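Local coordinates for protein lipase (Photobacterium sp. M37, PDB 2ORY) that probably hydrolyses the ester bonds of triacylglycerols, as a cold-adapted class 3 lipase of the alpha/beta-hydrolase superfamily, at residues S252-E257 against V306-Q311; M15-I20 against T171-G176; Q7-F12 against E84-I89; G315-E318 against M322-D325. All coordinates share one frame; numbering follows the deposited sequence.

Interaction 1 (S252-E257 against V306-Q311); sequences SIYISE and VQAAYQ
The phenol ring of Tyr254, in the loop after helix 244-247, lies against helix 304-319, with the CG methylene of Gln307 seated almost exactly over the middle of one face. Gln307 CG stands 3.5 Å from the ring centroid and only 4° off the ring normal, a CH-pi contact of nearly ideal geometry. The opposite face is closed by Ile253 CG2, so the ring is sandwiched between a methyl of its own turn and a methylene of the helix. Tyr254 reaches across from a type I turn closed by the hydrogen bond from Ile255 N to Ser252 O (3.2 Å). At the phenol end, Tyr254 OH comes to 3.2 Å from Ala308 CA, while Gln311 CG approaches obliquely at 4.0 Å from the same oxygen.

Gln307 has CG anti to its backbone N (chi1 180°) and then bends at chi2, which presents the methylene to the ring and turns the amide aside. There Gln311 NE2 donates to Gln307 OE1 over 3.0 Å, nearly straight at 168° and in the carbonyl plane. Both amides have further partners, Asn298 O for Gln307 NE2 and Asn233 for Gln311 OE1. The Gln311 side chain lies near, without touching, the probable Ser-His-Asp triad.

Packing ends quickly on the loop side: Ile255, Ser256 and Glu257 are exposed, and Glu257 is poorly ordered. The phenol oxygen bonds to Leu235 O, and a water that donates to Ala308 O (2.6 Å) makes a weak, long hydrogen bond to Tyr254 OH. The contact itself is therefore apolar, with the buried polar ends satisfied around its margin.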
loop_
_atom_site.group_PDB
_atom_site.type_symbol
_atom_site.label_atom_id
_atom_site.label_comp_id
_atom_site.label_asym_id
_atom_site.label_seq_id
_atom_site.Cartn_x
_atom_site.Cartn_y
_atom_site.Cartn_z
ATOM N N SER A 252 7.178 2.661 22.924
ATOM C CA SER A 252 6.087 2.972 23.849
ATOM C C SER A 252 4.777 3.385 23.204
ATOM O O SER A 252 3.935 4.023 23.837
ATOM C CB SER A 252 6.541 4.063 24.803
ATOM O OG SER A 252 6.998 5.176 24.056
ATOM N N ILE A 253 4.600 2.998 21.949
ATOM C CA ILE A 253 3.392 3.317 21.208
ATOM C C ILE A 253 2.139 2.763 21.881
ATOM O O ILE A 253 1.073 3.360 21.776
ATOM C CB ILE A 253 3.454 2.754 19.752
ATOM C CG1 ILE A 253 2.185 3.137 18.992
ATOM C CG2 ILE A 253 3.581 1.219 19.766
ATOM C CD1 ILE A 253 2.086 4.603 18.678
ATOM N N TYR A 254 2.260 1.630 22.569
ATOM C CA TYR A 254 1.103 1.013 23.222
ATOM C C TYR A 254 1.139 1.110 24.736
ATOM O O TYR A 254 0.661 0.221 25.443
ATOM C CB TYR A 254 0.973 -0.460 22.821
ATOM C CG TYR A 254 0.896 -0.689 21.325
ATOM C CD1 TYR A 254 0.040 0.066 20.516
ATOM C CD2 TYR A 254 1.691 -1.653 20.718
ATOM C CE1 TYR A 254 -0.004 -0.140 19.126
ATOM C CE2 TYR A 254 1.653 -1.870 19.348
ATOM C CZ TYR A 254 0.815 -1.115 18.554
ATOM O OH TYR A 254 0.846 -1.325 17.195
ATOM N N ILE A 255 1.709 2.197 25.230
ATOM C CA ILE A 255 1.801 2.407 26.657
ATOM C C ILE A 255 0.970 3.626 26.987
ATOM O O ILE A 255 1.379 4.758 26.721
ATOM C CB ILE A 255 3.259 2.651 27.100
ATOM C CG1 ILE A 255 4.103 1.406 26.837
ATOM C CG2 ILE A 255 3.306 3.001 28.589
ATOM C CD1 ILE A 255 5.574 1.591 27.153
ATOM N N SER A 256 -0.212 3.393 27.542
ATOM C CA SER A 256 -1.096 4.481 27.925
ATOM C C SER A 256 -1.386 4.398 29.419
ATOM O O SER A 256 -0.556 3.944 30.211
ATOM C CB SER A 256 -2.410 4.403 27.142
ATOM O OG SER A 256 -3.148 3.250 27.505
ATOM N N GLU A 257 -2.572 4.851 29.799
ATOM C CA GLU A 257 -2.984 4.817 31.191
ATOM C C GLU A 257 -4.135 3.825 31.271
ATOM O O GLU A 257 -4.679 3.564 32.341
ATOM C CB GLU A 257 -3.427 6.212 31.641
ATOM C CG GLU A 257 -2.343 7.274 31.454
ATOM C CD GLU A 257 -2.757 8.651 31.951
ATOM O OE1 GLU A 257 -3.784 9.183 31.470
ATOM O OE2 GLU A 257 -2.047 9.204 32.820
ATOM N N VAL A 306 1.157 -8.859 18.427
ATOM C CA VAL A 306 -0.240 -9.164 18.181
ATOM C C VAL A 306 -1.024 -7.847 18.092
ATOM O O VAL A 306 -1.830 -7.643 17.177
ATOM C CB VAL A 306 -0.809 -10.094 19.313
ATOM C CG1 VAL A 306 -2.260 -10.461 19.022
ATOM C CG2 VAL A 306 0.035 -11.379 19.419
ATOM N N GLN A 307 -0.767 -6.945 19.037
ATOM C CA GLN A 307 -1.416 -5.632 19.066
ATOM C C GLN A 307 -1.077 -4.867 17.773
ATOM O O GLN A 307 -1.909 -4.158 17.208
ATOM C CB GLN A 307 -0.893 -4.838 20.270
ATOM C CG GLN A 307 -1.477 -3.448 20.418
ATOM C CD GLN A 307 -2.901 -3.471 20.933
ATOM O OE1 GLN A 307 -3.790 -2.839 20.370
ATOM N NE2 GLN A 307 -3.121 -4.210 22.019
ATOM N N ALA A 308 0.161 -5.023 17.321
ATOM C CA ALA A 308 0.642 -4.352 16.126
ATOM C C ALA A 308 -0.047 -4.878 14.869
ATOM O O ALA A 308 -0.379 -4.108 13.958
ATOM C CB ALA A 308 2.161 -4.517 16.017
ATOM N N ALA A 309 -0.261 -6.189 14.816
ATOM C CA ALA A 309 -0.932 -6.783 13.664
ATOM C C ALA A 309 -2.395 -6.372 13.631
ATOM O O ALA A 309 -2.993 -6.219 12.559
ATOM C CB ALA A 309 -0.828 -8.323 13.702
ATOM N N TYR A 310 -2.978 -6.200 14.808
ATOM C CA TYR A 310 -4.388 -5.838 14.896
ATOM C C TYR A 310 -4.579 -4.421 14.398
ATOM O O TYR A 310 -5.446 -4.160 13.570
ATOM C CB TYR A 310 -4.873 -5.931 16.348
ATOM C CG TYR A 310 -6.319 -5.509 16.534
ATOM C CD1 TYR A 310 -7.355 -6.413 16.339
ATOM C CD2 TYR A 310 -6.648 -4.193 16.871
ATOM C CE1 TYR A 310 -8.688 -6.028 16.471
ATOM C CE2 TYR A 310 -7.994 -3.787 17.013
ATOM C CZ TYR A 310 -9.003 -4.719 16.807
ATOM O OH TYR A 310 -10.333 -4.362 16.939
ATOM N N GLN A 311 -3.749 -3.516 14.907
ATOM C CA GLN A 311 -3.841 -2.118 14.537
ATOM C C GLN A 311 -3.585 -1.892 13.050
ATOM O O GLN A 311 -4.211 -1.024 12.439
ATOM C CB GLN A 311 -2.865 -1.281 15.362
ATOM C CG GLN A 311 -3.137 -1.252 16.863
ATOM C CD GLN A 311 -4.458 -0.585 17.225
ATOM O OE1 GLN A 311 -4.948 0.283 16.500
ATOM N NE2 GLN A 311 -5.032 -0.980 18.362
HETATM O O HOH W 1 0.728 -1.754 13.857
#

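Interaction 2 (M15-I20 against T171-G176); sequences MSYYGI and TGHSKG
Tyr17 reaches from the loop after helix 5-15 to what is consistent with the nucleophile elbow of an alpha/beta hydrolase, the Gly-His-Ser-Lys-Gly turn between strand 166-173 and helix 175-189. Its CG is anti to the carbonyl carbon (chi1 -74°), which sends the ring out from two overlapping beta turns, Met15 to Tyr18 and Tyr17 to Ile20, toward the elbow. His173 answers with CG anti to its backbone N (chi1 173°), bringing the ND1 edge of the imidazole to the phenol.

Tyr17 OH and His173 ND1 share a hydrogen bond of 2.9 Å, with the oxygen in the imidazole plane. The two rings meet rim to rim, their planes 85° apart, and neither covers a face of the other. On its far edge, His173 NE2 bonds to His312 O, so the imidazole is gripped at both nitrogens and its rotation is fixed.

Ser174 sits at the strained corner with a positive phi, as expected of a nucleophile on such an elbow. Its OG bonds to His312 NE2, probably as part of a Ser-His-Asp triad with Asp236. The phenol oxygen touches Ser174 through CB, 3.3 Å from Tyr17 OH, and makes no bond to OG. A water molecule also lies beside the phenol, 2.9 Å from Tyr17 OH.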
loop_
_atom_site.group_PDB
_atom_site.type_symbol
_atom_site.label_atom_id
_atom_site.label_comp_id
_atom_site.label_asym_id
_atom_site.label_seq_id
_atom_site.Cartn_x
_atom_site.Cartn_y
_atom_site.Cartn_z
ATOM N N MET A 15 -9.352 -6.121 -0.820
ATOM C CA MET A 15 -9.712 -7.201 -1.732
ATOM C C MET A 15 -8.422 -7.728 -2.370
ATOM O O MET A 15 -8.370 -8.863 -2.832
ATOM C CB MET A 15 -10.655 -6.678 -2.822
ATOM C CG MET A 15 -11.250 -7.772 -3.715
ATOM S SD MET A 15 -12.423 -7.110 -4.934
ATOM C CE MET A 15 -11.328 -6.539 -6.184
ATOM N N SER A 16 -7.389 -6.884 -2.388
ATOM C CA SER A 16 -6.084 -7.235 -2.938
ATOM C C SER A 16 -5.456 -8.399 -2.190
ATOM O O SER A 16 -4.656 -9.153 -2.747
ATOM C CB SER A 16 -5.132 -6.050 -2.820
ATOM O OG SER A 16 -5.697 -4.902 -3.400
ATOM N N TYR A 17 -5.815 -8.528 -0.923
ATOM C CA TYR A 17 -5.261 -9.562 -0.071
ATOM C C TYR A 17 -5.801 -10.991 -0.225
ATOM O O TYR A 17 -5.314 -11.908 0.439
ATOM C CB TYR A 17 -5.367 -9.112 1.394
ATOM C CG TYR A 17 -4.357 -8.034 1.750
ATOM C CD1 TYR A 17 -4.760 -6.821 2.308
ATOM C CD2 TYR A 17 -2.991 -8.226 1.509
ATOM C CE1 TYR A 17 -3.836 -5.823 2.616
ATOM C CE2 TYR A 17 -2.057 -7.235 1.816
ATOM C CZ TYR A 17 -2.488 -6.040 2.367
ATOM O OH TYR A 17 -1.566 -5.069 2.680
ATOM N N TYR A 18 -6.783 -11.201 -1.094
ATOM C CA TYR A 18 -7.300 -12.547 -1.261
ATOM C C TYR A 18 -6.162 -13.460 -1.659
ATOM O O TYR A 18 -5.350 -13.102 -2.502
ATOM C CB TYR A 18 -8.392 -12.586 -2.323
ATOM C CG TYR A 18 -9.779 -12.420 -1.752
ATOM C CD1 TYR A 18 -10.615 -11.399 -2.195
ATOM C CD2 TYR A 18 -10.263 -13.299 -0.787
ATOM C CE1 TYR A 18 -11.898 -11.257 -1.697
ATOM C CE2 TYR A 18 -11.548 -13.168 -0.279
ATOM C CZ TYR A 18 -12.361 -12.146 -0.742
ATOM O OH TYR A 18 -13.646 -12.009 -0.267
ATOM N N GLY A 19 -6.096 -14.630 -1.034
ATOM C CA GLY A 19 -5.035 -15.564 -1.353
ATOM C C GLY A 19 -3.660 -15.189 -0.811
ATOM O O GLY A 19 -2.632 -15.568 -1.385
ATOM N N ILE A 20 -3.626 -14.456 0.298
ATOM C CA ILE A 20 -2.353 -14.052 0.879
ATOM C C ILE A 20 -1.608 -15.237 1.493
ATOM O O ILE A 20 -0.380 -15.233 1.573
ATOM C CB ILE A 20 -2.554 -12.927 1.940
ATOM C CG1 ILE A 20 -1.892 -11.640 1.459
ATOM C CG2 ILE A 20 -1.965 -13.324 3.277
ATOM C CD1 ILE A 20 -0.452 -11.791 1.136
ATOM N N THR A 171 -4.400 2.961 -5.275
ATOM C CA THR A 171 -4.527 2.693 -3.851
ATOM C C THR A 171 -3.813 1.402 -3.423
ATOM O O THR A 171 -3.448 0.560 -4.252
ATOM C CB THR A 171 -6.018 2.626 -3.458
ATOM O OG1 THR A 171 -6.144 2.647 -2.042
ATOM C CG2 THR A 171 -6.651 1.348 -3.981
ATOM N N GLY A 172 -3.612 1.262 -2.116
ATOM C CA GLY A 172 -2.942 0.090 -1.594
ATOM C C GLY A 172 -2.742 0.239 -0.104
ATOM O O GLY A 172 -2.729 1.360 0.412
ATOM N N HIS A 173 -2.587 -0.895 0.578
ATOM C CA HIS A 173 -2.396 -0.964 2.031
ATOM C C HIS A 173 -1.047 -1.587 2.404
ATOM O O HIS A 173 -0.548 -2.451 1.693
ATOM C CB HIS A 173 -3.549 -1.791 2.641
ATOM C CG HIS A 173 -3.397 -2.091 4.100
ATOM N ND1 HIS A 173 -2.756 -3.222 4.572
ATOM C CD2 HIS A 173 -3.812 -1.413 5.198
ATOM C CE1 HIS A 173 -2.781 -3.223 5.892
ATOM N NE2 HIS A 173 -3.416 -2.133 6.298
ATOM N N SER A 174 -0.468 -1.152 3.519
ATOM C CA SER A 174 0.807 -1.696 4.000
ATOM C C SER A 174 1.920 -1.356 2.996
ATOM O O SER A 174 2.069 -0.202 2.613
ATOM C CB SER A 174 0.671 -3.221 4.183
ATOM O OG SER A 174 1.763 -3.785 4.894
ATOM N N LYS A 175 2.722 -2.338 2.590
ATOM C CA LYS A 175 3.738 -2.053 1.585
ATOM C C LYS A 175 3.021 -1.426 0.366
ATOM O O LYS A 175 3.582 -0.585 -0.347
ATOM C CB LYS A 175 4.433 -3.343 1.149
ATOM C CG LYS A 175 5.625 -3.737 1.985
ATOM C CD LYS A 175 6.322 -4.946 1.365
ATOM C CE LYS A 175 7.680 -5.192 2.005
ATOM N NZ LYS A 175 8.358 -6.401 1.455
ATOM N N GLY A 176 1.776 -1.846 0.152
ATOM C CA GLY A 176 0.979 -1.339 -0.952
ATOM C C GLY A 176 0.667 0.140 -0.822
ATOM O O GLY A 176 0.354 0.818 -1.812
HETATM O O HOH W 2 0.900 -4.943 1.103
#

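Interaction 3 (Q7-F12 against E84-I89); sequences QLMLAF and EYVIAI
Val86, Phe12 and Met9 carry the packing of helix 5-15 on the central sheet of this alpha/beta-hydrolase fold, where strand 84-90 lies between strands 66-78 and 166-173. Helix and strand axes approach to 9.3 Å and run at 50° to each other, so the helix crosses one face of the sheet diagonally.

Val86 points its side chain at the helix; both methyls face the Phe12 ring, and CG1 also meets Met9. CG1 lies over one face of the ring, 4.0 Å from Phe12 CD1. CG2 lies 3.9 Å from Phe12 CE1, on the same side of the ring. The ring is set beside the valine by a chi1 of -76°, with Phe12 CG anti to the carbonyl carbon. Around it, Phe47 and Trp52 add further aromatic contacts, and Ile76 of the next strand touches both Phe12 and Val86.

Two residues further along the strand, on the same face, Ala88 offers a methyl to the end of the helical segment, its CB 4.0 Å from Phe12 O. Met9 starts one turn earlier and, bent at both chi2 and chi3, curls its thioether toward the strand. It meets the valine tip to tip, with Met9 CE pressed to 3.4 Å from Val86 CG1, tighter than normal van der Waals contact.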
loop_
_atom_site.group_PDB
_atom_site.type_symbol
_atom_site.label_atom_id
_atom_site.label_comp_id
_atom_site.label_asym_id
_atom_site.label_seq_id
_atom_site.Cartn_x
_atom_site.Cartn_y
_atom_site.Cartn_z
ATOM N N GLN A 7 -13.344 5.117 1.751
ATOM C CA GLN A 7 -13.886 3.828 2.166
ATOM C C GLN A 7 -13.896 2.862 0.981
ATOM O O GLN A 7 -13.659 1.661 1.130
ATOM C CB GLN A 7 -15.314 3.996 2.689
ATOM C CG GLN A 7 -15.415 4.877 3.915
ATOM C CD GLN A 7 -16.849 5.049 4.354
ATOM O OE1 GLN A 7 -17.661 5.642 3.644
ATOM N NE2 GLN A 7 -17.174 4.516 5.522
ATOM N N LEU A 8 -14.166 3.390 -0.202
ATOM C CA LEU A 8 -14.200 2.548 -1.378
ATOM C C LEU A 8 -12.826 2.003 -1.671
ATOM O O LEU A 8 -12.674 0.813 -1.896
ATOM C CB LEU A 8 -14.717 3.323 -2.585
ATOM C CG LEU A 8 -14.814 2.518 -3.879
ATOM C CD1 LEU A 8 -15.796 1.368 -3.700
ATOM C CD2 LEU A 8 -15.278 3.435 -4.998
ATOM N N MET A 9 -11.825 2.874 -1.673
ATOM C CA MET A 9 -10.451 2.458 -1.921
ATOM C C MET A 9 -9.926 1.496 -0.833
ATOM O O MET A 9 -9.040 0.684 -1.092
ATOM C CB MET A 9 -9.544 3.689 -2.022
ATOM C CG MET A 9 -9.877 4.645 -3.173
ATOM S SD MET A 9 -10.073 3.888 -4.803
ATOM C CE MET A 9 -8.483 3.620 -5.239
ATOM N N LEU A 10 -10.453 1.599 0.384
ATOM C CA LEU A 10 -10.045 0.697 1.464
ATOM C C LEU A 10 -10.514 -0.695 1.067
ATOM O O LEU A 10 -9.819 -1.684 1.278
ATOM C CB LEU A 10 -10.714 1.080 2.788
ATOM C CG LEU A 10 -10.333 0.160 3.957
ATOM C CD1 LEU A 10 -8.851 0.394 4.283
ATOM C CD2 LEU A 10 -11.200 0.433 5.181
ATOM N N ALA A 11 -11.713 -0.749 0.488
ATOM C CA ALA A 11 -12.301 -2.000 0.029
ATOM C C ALA A 11 -11.461 -2.640 -1.073
ATOM O O ALA A 11 -11.280 -3.855 -1.102
ATOM C CB ALA A 11 -13.735 -1.750 -0.475
ATOM N N PHE A 12 -10.964 -1.828 -1.996
ATOM C CA PHE A 12 -10.144 -2.353 -3.080
ATOM C C PHE A 12 -8.777 -2.762 -2.557
ATOM O O PHE A 12 -8.202 -3.747 -3.011
ATOM C CB PHE A 12 -9.961 -1.307 -4.177
ATOM C CG PHE A 12 -11.171 -1.123 -5.044
ATOM C CD1 PHE A 12 -11.818 0.113 -5.109
ATOM C CD2 PHE A 12 -11.641 -2.176 -5.824
ATOM C CE1 PHE A 12 -12.912 0.296 -5.942
ATOM C CE2 PHE A 12 -12.735 -2.004 -6.658
ATOM C CZ PHE A 12 -13.374 -0.763 -6.721
ATOM N N GLU A 84 -12.481 5.603 -16.077
ATOM C CA GLU A 84 -12.536 5.672 -14.607
ATOM C C GLU A 84 -11.888 4.379 -14.094
ATOM O O GLU A 84 -12.506 3.315 -14.087
ATOM C CB GLU A 84 -13.998 5.768 -14.132
ATOM C CG GLU A 84 -14.287 6.714 -12.936
ATOM C CD GLU A 84 -14.045 6.084 -11.561
ATOM O OE1 GLU A 84 -12.899 5.672 -11.283
ATOM O OE2 GLU A 84 -14.999 6.010 -10.753
ATOM N N TYR A 85 -10.639 4.473 -13.666
ATOM C CA TYR A 85 -9.941 3.288 -13.197
ATOM C C TYR A 85 -9.363 3.335 -11.790
ATOM O O TYR A 85 -9.031 4.403 -11.262
ATOM C CB TYR A 85 -8.785 2.961 -14.144
ATOM C CG TYR A 85 -9.169 2.881 -15.604
ATOM C CD1 TYR A 85 -9.307 4.035 -16.380
ATOM C CD2 TYR A 85 -9.399 1.646 -16.211
ATOM C CE1 TYR A 85 -9.663 3.954 -17.728
ATOM C CE2 TYR A 85 -9.761 1.559 -17.557
ATOM C CZ TYR A 85 -9.890 2.714 -18.309
ATOM O OH TYR A 85 -10.248 2.621 -19.641
ATOM N N VAL A 86 -9.234 2.149 -11.201
ATOM C CA VAL A 86 -8.598 1.996 -9.894
ATOM C C VAL A 86 -7.413 1.038 -10.062
ATOM O O VAL A 86 -7.585 -0.057 -10.577
ATOM C CB VAL A 86 -9.543 1.367 -8.825
ATOM C CG1 VAL A 86 -8.768 1.099 -7.542
ATOM C CG2 VAL A 86 -10.696 2.288 -8.523
ATOM N N ILE A 87 -6.210 1.453 -9.675
ATOM C CA ILE A 87 -5.055 0.551 -9.716
ATOM C C ILE A 87 -4.798 0.188 -8.232
ATOM O O ILE A 87 -4.485 1.064 -7.425
ATOM C CB ILE A 87 -3.806 1.241 -10.265
ATOM C CG1 ILE A 87 -4.007 1.646 -11.723
ATOM C CG2 ILE A 87 -2.608 0.329 -10.086
ATOM C CD1 ILE A 87 -2.798 2.400 -12.290
ATOM N N ALA A 88 -4.956 -1.081 -7.868
ATOM C CA ALA A 88 -4.754 -1.496 -6.478
ATOM C C ALA A 88 -3.473 -2.331 -6.367
ATOM O O ALA A 88 -3.180 -3.159 -7.232
ATOM C CB ALA A 88 -5.971 -2.291 -5.978
ATOM N N ILE A 89 -2.711 -2.098 -5.300
ATOM C CA ILE A 89 -1.436 -2.769 -5.105
ATOM C C ILE A 89 -1.334 -3.447 -3.749
ATOM O O ILE A 89 -1.767 -2.910 -2.731
ATOM C CB ILE A 89 -0.279 -1.742 -5.291
ATOM C CG1 ILE A 89 -0.244 -1.306 -6.774
ATOM C CG2 ILE A 89 1.071 -2.322 -4.804
ATOM C CD1 ILE A 89 0.595 -0.092 -7.073
#

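Interaction 4 (G315-E318 against M322-D325); sequences GYPE and MMDD
With a chi1 of -73°, Met323 sets CG anti to its carbonyl carbon and then bends at chi2 and chi3, which folds the thioether back against the end of helix 304-319. Glu318 takes the other course: its CG is anti to the backbone N (chi1 173°) and the chain runs on extended, crossing the methionine at a slant. Met323 CG comes to 3.6 Å from Glu318 CA, and Met323 SD lies 3.8 Å from Glu318 CB. Farther out, the methyl Met323 CE rests 3.7 Å from Glu318 OE1, while the other carboxylate oxygen bonds to Tyr310 OH, about two turns earlier on the helix.

Beside this apolar patch the backbone closes the turn. Met322 N donates to Pro317 O over a short 2.6 Å, with the donor in the carbonyl plane and a N-H...O angle of 155°. Met323 N is also near this oxygen, at 3.2 Å. Pro317 CB and Met322 CB pack at 4.1 Å, and both residues look onto helix 5-15, Pro317 to Tyr14 and Met322 to Leu10.

The side-chain packing across the turn is thus largely van der Waals contact, and the polar bond that joins the two segments as the chain leaves the helix is between backbone atoms.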
loop_
_atom_site.group_PDB
_atom_site.type_symbol
_atom_site.label_atom_id
_atom_site.label_comp_id
_atom_site.label_asym_id
_atom_site.label_seq_id
_atom_site.Cartn_x
_atom_site.Cartn_y
_atom_site.Cartn_z
ATOM N N GLY A 315 -7.389 -2.468 12.343
ATOM C CA GLY A 315 -7.566 -1.059 12.646
ATOM C C GLY A 315 -8.279 -0.190 11.631
ATOM O O GLY A 315 -9.227 0.534 11.971
ATOM N N TYR A 316 -7.833 -0.253 10.381
ATOM C CA TYR A 316 -8.420 0.567 9.334
ATOM C C TYR A 316 -9.907 0.345 9.083
ATOM O O TYR A 316 -10.689 1.294 9.155
ATOM C CB TYR A 316 -7.590 0.433 8.046
ATOM C CG TYR A 316 -6.183 0.971 8.260
ATOM C CD1 TYR A 316 -5.225 0.222 8.944
ATOM C CD2 TYR A 316 -5.859 2.284 7.925
ATOM C CE1 TYR A 316 -3.974 0.775 9.304
ATOM C CE2 TYR A 316 -4.614 2.848 8.280
ATOM C CZ TYR A 316 -3.678 2.086 8.973
ATOM O OH TYR A 316 -2.472 2.644 9.347
ATOM N N PRO A 317 -10.328 -0.896 8.788
ATOM C CA PRO A 317 -11.763 -1.106 8.554
ATOM C C PRO A 317 -12.583 -0.793 9.799
ATOM O O PRO A 317 -13.764 -0.457 9.714
ATOM C CB PRO A 317 -11.846 -2.578 8.162
ATOM C CG PRO A 317 -10.637 -3.184 8.801
ATOM C CD PRO A 317 -9.572 -2.144 8.609
ATOM N N GLU A 318 -11.951 -0.881 10.962
ATOM C CA GLU A 318 -12.657 -0.605 12.202
ATOM C C GLU A 318 -12.846 0.886 12.449
ATOM O O GLU A 318 -13.952 1.341 12.733
ATOM C CB GLU A 318 -11.920 -1.256 13.369
ATOM C CG GLU A 318 -12.476 -0.896 14.721
ATOM C CD GLU A 318 -12.215 -1.967 15.761
ATOM O OE1 GLU A 318 -13.035 -2.909 15.848
ATOM O OE2 GLU A 318 -11.192 -1.878 16.478
ATOM N N MET A 322 -16.061 0.144 8.596
ATOM C CA MET A 322 -16.185 -0.807 7.505
ATOM C C MET A 322 -16.171 -2.267 7.967
ATOM O O MET A 322 -16.147 -3.191 7.142
ATOM C CB MET A 322 -15.053 -0.562 6.502
ATOM C CG MET A 322 -15.169 0.739 5.718
ATOM S SD MET A 322 -16.424 0.634 4.446
ATOM C CE MET A 322 -15.485 -0.053 3.106
ATOM N N MET A 323 -16.201 -2.466 9.281
ATOM C CA MET A 323 -16.183 -3.807 9.853
ATOM C C MET A 323 -17.225 -4.732 9.238
ATOM O O MET A 323 -16.931 -5.880 8.920
ATOM C CB MET A 323 -16.374 -3.737 11.372
ATOM C CG MET A 323 -15.152 -3.216 12.124
ATOM S SD MET A 323 -13.692 -4.223 11.757
ATOM C CE MET A 323 -13.686 -5.363 13.131
ATOM N N ASP A 324 -18.436 -4.238 9.041
ATOM C CA ASP A 324 -19.474 -5.081 8.470
ATOM C C ASP A 324 -19.423 -5.083 6.961
ATOM O O ASP A 324 -20.187 -5.795 6.316
ATOM C CB ASP A 324 -20.842 -4.596 8.938
ATOM C CG ASP A 324 -21.007 -4.698 10.439
ATOM O OD1 ASP A 324 -21.823 -3.935 10.998
ATOM O OD2 ASP A 324 -20.328 -5.548 11.063
ATOM N N ASP A 325 -18.506 -4.296 6.406
ATOM C CA ASP A 325 -18.366 -4.171 4.959
ATOM C C ASP A 325 -17.211 -4.937 4.309
ATOM O O ASP A 325 -17.297 -5.286 3.121
ATOM C CB ASP A 325 -18.267 -2.696 4.593
ATOM C CG ASP A 325 -19.544 -1.944 4.888
ATOM O OD1 ASP A 325 -20.554 -2.223 4.201
ATOM O OD2 ASP A 325 -19.546 -1.093 5.810
#

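Overall arrangement
Interactions 2 and 3 are joined through the central sheet: their centres are 10 Å apart, Thr171 and Ile87 pair between neighbouring strands, and Met9 CE packs 3.2 Å from Thr171 CG2. Interactions 1 and 4 share helix 304-319, with centres 18 Å apart and a probable hydrogen bond of 2.9 Å between Tyr310 O and Gly315 N. Leu10 ties interaction 3 to interaction 4 by packing on Pro317 and Met322. The probable catalytic site lies at interaction 2, which holds Ser174 and touches interaction 4 where His173 NE2 is 4.0 Å from Tyr316 CD1. Tyr316 also bonds to Asp236, and His312 directly follows interaction 1, whose centre is about 22 Å from that of interaction 2.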